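Local coordinates for Melibiose/raffinose/stachyose-binding protein MelE (Bacillus subtilis subsp. subtilis str. 168, PDB 4R6H) that binds melibiose, raffinose and stachyose as the solute-binding component of the MelEDC-MsmX ABC transporter that imports them, at residues Lys253-Ile265 against Leu274-Val287. Numbering follows the deposited sequence. Where two conformers were deposited one is given.
Sequences KSQLIELMAQNKI and LGQDVAQINPNVKV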
loop_
_atom_site.group_PDB
_atom_site.type_symbol
_atom_site.label_atom_id
_atom_site.label_comp_id
_atom_site.label_asym_id
_atom_site.label_seq_id
_atom_site.Cartn_x
_atom_site.Cartn_y
_atom_site.Cartn_z
ATOM N N LYS A 253 -6.116 -15.125 7.119
ATOM C CA LYS A 253 -6.535 -13.729 7.233
ATOM C C LYS A 253 -7.894 -13.588 7.913
ATOM O O LYS A 253 -8.161 -12.628 8.631
ATOM C CB LYS A 253 -6.580 -13.090 5.847
ATOM C CG LYS A 253 -5.204 -12.919 5.212
ATOM C CD LYS A 253 -5.273 -12.111 3.911
ATOM C CE LYS A 253 -6.318 -12.637 2.910
ATOM N NZ LYS A 253 -6.104 -14.035 2.389
ATOM N N SER A 254 -8.774 -14.560 7.686
ATOM C CA SER A 254 -10.132 -14.524 8.233
ATOM C C SER A 254 -10.154 -14.600 9.753
ATOM O O SER A 254 -11.189 -14.273 10.315
ATOM C CB SER A 254 -10.975 -15.674 7.674
ATOM O OG SER A 254 -10.411 -16.882 8.030
ATOM N N GLN A 255 -9.044 -15.015 10.399
ATOM C CA GLN A 255 -8.968 -15.134 11.842
ATOM C C GLN A 255 -8.587 -13.823 12.555
ATOM O O GLN A 255 -8.755 -13.685 13.775
ATOM C CB GLN A 255 -7.977 -16.229 12.214
ATOM C CG GLN A 255 -8.343 -17.616 11.648
ATOM C CD GLN A 255 -7.196 -18.646 11.585
ATOM O OE1 GLN A 255 -6.023 -18.326 11.636
ATOM N NE2 GLN A 255 -7.575 -19.911 11.462
ATOM N N LEU A 256 -8.062 -12.854 11.806
ATOM C CA LEU A 256 -7.404 -11.712 12.420
ATOM C C LEU A 256 -8.353 -10.864 13.269
ATOM O O LEU A 256 -8.032 -10.508 14.410
ATOM C CB LEU A 256 -6.744 -10.843 11.329
ATOM C CG LEU A 256 -6.199 -9.465 11.808
ATOM C CD1 LEU A 256 -5.160 -9.630 12.903
ATOM C CD2 LEU A 256 -5.686 -8.658 10.634
ATOM N N ILE A 257 -9.492 -10.480 12.703
ATOM C CA ILE A 257 -10.376 -9.535 13.393
ATOM C C ILE A 257 -10.803 -10.125 14.732
ATOM O O ILE A 257 -10.729 -9.425 15.761
ATOM C CB ILE A 257 -11.595 -9.176 12.554
ATOM C CG1 ILE A 257 -11.180 -8.327 11.343
ATOM C CG2 ILE A 257 -12.620 -8.446 13.395
ATOM C CD1 ILE A 257 -12.250 -8.194 10.273
ATOM N N GLU A 258 -11.259 -11.374 14.737
ATOM C CA GLU A 258 -11.715 -12.000 15.989
ATOM C C GLU A 258 -10.570 -12.082 17.016
ATOM O O GLU A 258 -10.766 -11.746 18.200
ATOM C CB GLU A 258 -12.315 -13.416 15.754
ATOM C CG GLU A 258 -12.677 -14.166 17.051
ATOM C CD GLU A 258 -13.531 -15.429 16.876
ATOM O OE1 GLU A 258 -13.966 -15.702 15.739
ATOM O OE2 GLU A 258 -13.772 -16.157 17.888
ATOM N N LEU A 259 -9.369 -12.446 16.602
ATOM C CA LEU A 259 -8.268 -12.555 17.554
ATOM C C LEU A 259 -7.867 -11.181 18.103
ATOM O O LEU A 259 -7.624 -11.026 19.313
ATOM C CB LEU A 259 -7.035 -13.230 16.955
ATOM C CG LEU A 259 -7.187 -14.700 16.682
ATOM C CD1 LEU A 259 -5.984 -15.150 15.847
ATOM C CD2 LEU A 259 -7.317 -15.539 17.954
ATOM N N MET A 260 -7.815 -10.163 17.246
ATOM C CA MET A 260 -7.480 -8.836 17.690
ATOM C C MET A 260 -8.546 -8.308 18.684
ATOM O O MET A 260 -8.215 -7.720 19.701
ATOM C CB MET A 260 -7.318 -7.933 16.449
ATOM C CG MET A 260 -6.735 -6.544 16.690
ATOM S SD MET A 260 -5.179 -6.420 17.613
ATOM C CE MET A 260 -4.044 -5.730 16.452
ATOM N N ALA A 261 -9.810 -8.553 18.369
ATOM C CA ALA A 261 -10.922 -8.125 19.253
ATOM C C ALA A 261 -10.928 -8.861 20.583
ATOM O O ALA A 261 -11.568 -8.392 21.514
ATOM C CB ALA A 261 -12.228 -8.369 18.557
ATOM N N GLN A 262 -10.258 -10.003 20.676
ATOM C CA GLN A 262 -10.186 -10.770 21.917
ATOM C C GLN A 262 -8.918 -10.461 22.698
ATOM O O GLN A 262 -8.565 -11.175 23.639
ATOM C CB GLN A 262 -10.295 -12.255 21.588
ATOM C CG GLN A 262 -11.677 -12.635 21.158
ATOM C CD GLN A 262 -11.757 -14.037 20.542
ATOM O OE1 GLN A 262 -10.778 -14.785 20.489
ATOM N NE2 GLN A 262 -12.938 -14.378 20.070
ATOM N N ASN A 263 -8.205 -9.365 22.358
ATOM C CA ASN A 263 -6.968 -9.017 23.059
ATOM C C ASN A 263 -5.909 -10.125 23.012
ATOM O O ASN A 263 -5.089 -10.265 23.938
ATOM C CB ASN A 263 -7.256 -8.616 24.527
ATOM C CG ASN A 263 -7.958 -7.284 24.631
ATOM O OD1 ASN A 263 -7.379 -6.221 24.350
ATOM N ND2 ASN A 263 -9.202 -7.313 25.037
ATOM N N LYS A 264 -5.853 -10.831 21.880
ATOM C CA LYS A 264 -4.917 -11.918 21.688
ATOM C C LYS A 264 -3.674 -11.564 20.859
ATOM O O LYS A 264 -2.751 -12.401 20.732
ATOM C CB LYS A 264 -5.645 -13.152 21.172
ATOM C CG LYS A 264 -6.517 -13.771 22.268
ATOM C CD LYS A 264 -7.341 -14.960 21.794
ATOM C CE LYS A 264 -8.217 -15.508 22.920
ATOM N NZ LYS A 264 -9.444 -16.164 22.379
ATOM N N ILE A 265 -3.637 -10.324 20.352
ATOM C CA ILE A 265 -2.569 -9.919 19.428
ATOM C C ILE A 265 -2.081 -8.538 19.777
ATOM O O ILE A 265 -2.893 -7.612 19.878
ATOM C CB ILE A 265 -3.075 -9.905 17.962
ATOM C CG1 ILE A 265 -3.354 -11.326 17.435
ATOM C CG2 ILE A 265 -2.061 -9.244 17.032
ATOM C CD1 ILE A 265 -4.114 -11.345 16.127
ATOM N N LEU A 274 -8.519 -2.636 10.171
ATOM C CA LEU A 274 -8.550 -3.510 11.337
ATOM C C LEU A 274 -9.217 -2.826 12.522
ATOM O O LEU A 274 -10.079 -3.425 13.203
ATOM C CB LEU A 274 -7.148 -4.017 11.725
ATOM C CG LEU A 274 -7.066 -5.006 12.916
ATOM C CD1 LEU A 274 -7.878 -6.262 12.669
ATOM C CD2 LEU A 274 -5.615 -5.378 13.244
ATOM N N GLY A 275 -8.821 -1.583 12.788
ATOM C CA GLY A 275 -9.347 -0.859 13.937
ATOM C C GLY A 275 -10.841 -0.760 13.872
ATOM O O GLY A 275 -11.561 -1.036 14.813
ATOM N N GLN A 276 -11.337 -0.346 12.711
ATOM C CA GLN A 276 -12.771 -0.094 12.591
ATOM C C GLN A 276 -13.552 -1.408 12.665
ATOM O O GLN A 276 -14.657 -1.498 13.256
ATOM C CB GLN A 276 -13.062 0.722 11.305
ATOM C CG GLN A 276 -12.785 0.046 9.936
ATOM C CD GLN A 276 -12.584 0.985 8.729
ATOM O OE1 GLN A 276 -13.228 0.837 7.681
ATOM N NE2 GLN A 276 -11.671 1.872 8.848
ATOM N N ASP A 277 -12.991 -2.460 12.091
ATOM C CA ASP A 277 -13.638 -3.767 12.087
ATOM C C ASP A 277 -13.683 -4.373 13.497
ATOM O O ASP A 277 -14.698 -4.958 13.900
ATOM C CB ASP A 277 -12.928 -4.724 11.149
ATOM C CG ASP A 277 -13.067 -4.344 9.695
ATOM O OD1 ASP A 277 -14.015 -3.592 9.358
ATOM O OD2 ASP A 277 -12.155 -4.799 8.942
ATOM N N VAL A 278 -12.587 -4.233 14.236
ATOM C CA VAL A 278 -12.517 -4.707 15.612
ATOM C C VAL A 278 -13.491 -3.930 16.504
ATOM O O VAL A 278 -14.181 -4.538 17.321
ATOM C CB VAL A 278 -11.048 -4.546 16.137
ATOM C CG1 VAL A 278 -10.959 -4.635 17.662
ATOM C CG2 VAL A 278 -10.167 -5.595 15.502
ATOM N N ALA A 279 -13.540 -2.607 16.327
ATOM C CA ALA A 279 -14.454 -1.764 17.127
ATOM C C ALA A 279 -15.898 -2.174 16.974
ATOM O O ALA A 279 -16.682 -2.046 17.944
ATOM C CB ALA A 279 -14.266 -0.310 16.773
ATOM N N GLN A 280 -16.275 -2.691 15.800
ATOM C CA GLN A 280 -17.648 -3.145 15.585
ATOM C C GLN A 280 -17.996 -4.385 16.403
ATOM O O GLN A 280 -19.166 -4.580 16.771
ATOM C CB GLN A 280 -17.906 -3.400 14.088
ATOM C CG GLN A 280 -17.768 -2.155 13.216
ATOM C CD GLN A 280 -18.930 -1.185 13.349
ATOM O OE1 GLN A 280 -18.788 -0.081 13.907
ATOM N NE2 GLN A 280 -20.088 -1.584 12.833
ATOM N N ILE A 281 -17.013 -5.218 16.673
ATOM C CA ILE A 281 -17.201 -6.464 17.409
ATOM C C ILE A 281 -16.950 -6.272 18.929
ATOM O O ILE A 281 -17.649 -6.827 19.796
ATOM C CB ILE A 281 -16.263 -7.550 16.837
ATOM C CG1 ILE A 281 -16.826 -7.993 15.467
ATOM C CG2 ILE A 281 -16.142 -8.727 17.773
ATOM C CD1 ILE A 281 -15.771 -8.574 14.564
ATOM N N ASN A 282 -15.916 -5.530 19.252
ATOM C CA ASN A 282 -15.571 -5.227 20.643
ATOM C C ASN A 282 -15.081 -3.780 20.723
ATOM O O ASN A 282 -13.890 -3.517 20.556
ATOM C CB ASN A 282 -14.489 -6.165 21.141
ATOM C CG ASN A 282 -14.208 -5.988 22.617
ATOM O OD1 ASN A 282 -14.764 -5.069 23.242
ATOM N ND2 ASN A 282 -13.316 -6.797 23.169
ATOM N N PRO A 283 -15.990 -2.835 21.082
ATOM C CA PRO A 283 -15.624 -1.431 21.171
ATOM C C PRO A 283 -14.622 -1.126 22.285
ATOM O O PRO A 283 -14.067 -0.050 22.285
ATOM C CB PRO A 283 -16.973 -0.719 21.418
ATOM C CG PRO A 283 -17.865 -1.750 21.904
ATOM C CD PRO A 283 -17.422 -3.068 21.344
ATOM N N ASN A 284 -14.380 -2.088 23.182
ATOM C CA ASN A 284 -13.414 -1.902 24.223
ATOM C C ASN A 284 -11.979 -2.106 23.768
ATOM O O ASN A 284 -11.084 -1.815 24.529
ATOM C CB ASN A 284 -13.653 -2.862 25.359
ATOM C CG ASN A 284 -14.997 -2.653 25.985
ATOM O OD1 ASN A 284 -15.224 -1.597 26.580
ATOM N ND2 ASN A 284 -15.914 -3.581 25.775
ATOM N N VAL A 285 -11.766 -2.593 22.545
ATOM C CA VAL A 285 -10.406 -2.727 22.021
ATOM C C VAL A 285 -10.118 -1.629 21.013
ATOM O O VAL A 285 -10.841 -1.492 20.030
ATOM C CB VAL A 285 -10.221 -4.100 21.327
ATOM C CG1 VAL A 285 -8.836 -4.255 20.665
ATOM C CG2 VAL A 285 -10.417 -5.211 22.344
ATOM N N LYS A 286 -9.069 -0.863 21.296
ATOM C CA LYS A 286 -8.676 0.266 20.492
ATOM C C LYS A 286 -7.401 -0.113 19.742
ATOM O O LYS A 286 -6.350 -0.381 20.360
ATOM C CB LYS A 286 -8.385 1.501 21.347
ATOM C CG LYS A 286 -9.486 1.925 22.321
ATOM C CD LYS A 286 -10.772 2.333 21.619
ATOM C CE LYS A 286 -11.801 2.889 22.611
ATOM N NZ LYS A 286 -11.378 4.188 23.211
ATOM N N VAL A 287 -7.512 -0.186 18.434
ATOM C CA VAL A 287 -6.379 -0.491 17.540
ATOM C C VAL A 287 -5.884 0.820 16.962
ATOM O O VAL A 287 -6.657 1.615 16.425
ATOM C CB VAL A 287 -6.790 -1.442 16.396
ATOM C CG1 VAL A 287 -5.612 -1.698 15.455
ATOM C CG2 VAL A 287 -7.332 -2.743 16.990
HETATM O O HOH W 1 -10.545 -4.713 26.257
#
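Asn282 OD1 accepts two bonds, from Asn284 N (3.0 Å) and Asn284 ND2 (3.2 Å), the first closing an Asx turn. Across the contact, Asn282 ND2 donates to Ala261 O at 2.9 Å, nearly in the amide plane and almost straight along the carbonyl (C=O...N 165°); together, the three bonds probably hold the amide's rotation. An aspartate here would probably leave Ala261 O without its donor and set two oxygens against each other. The accepting carbonyl lies at a helix end closed by a Schellman motif, with Asn263 at positive phi as C-prime, Lys264 N bonded to Leu259 O and Asn263 N to Met260 O. Helices 256-261 and 274-281, which flank the β-sheet of one lobe of this solute-binding protein fold, cross at -66° with axes 9.0 Å apart. Ile257 is a knob in a hole formed by Leu274, Asp277, Val278 and Ile281; with CG1 beside the backbone N (chi1 -69°) and chi2 extended, CD1 lies 3.6 Å from Asp277 CB, while CG2 packs tightly, 3.4 Å from Ile281 CD1. Leu256 CG lies 3.7 Å from Leu274 CD1. Val285 CG2 packs on Asn263, whose OD1 is bonded to Asn148.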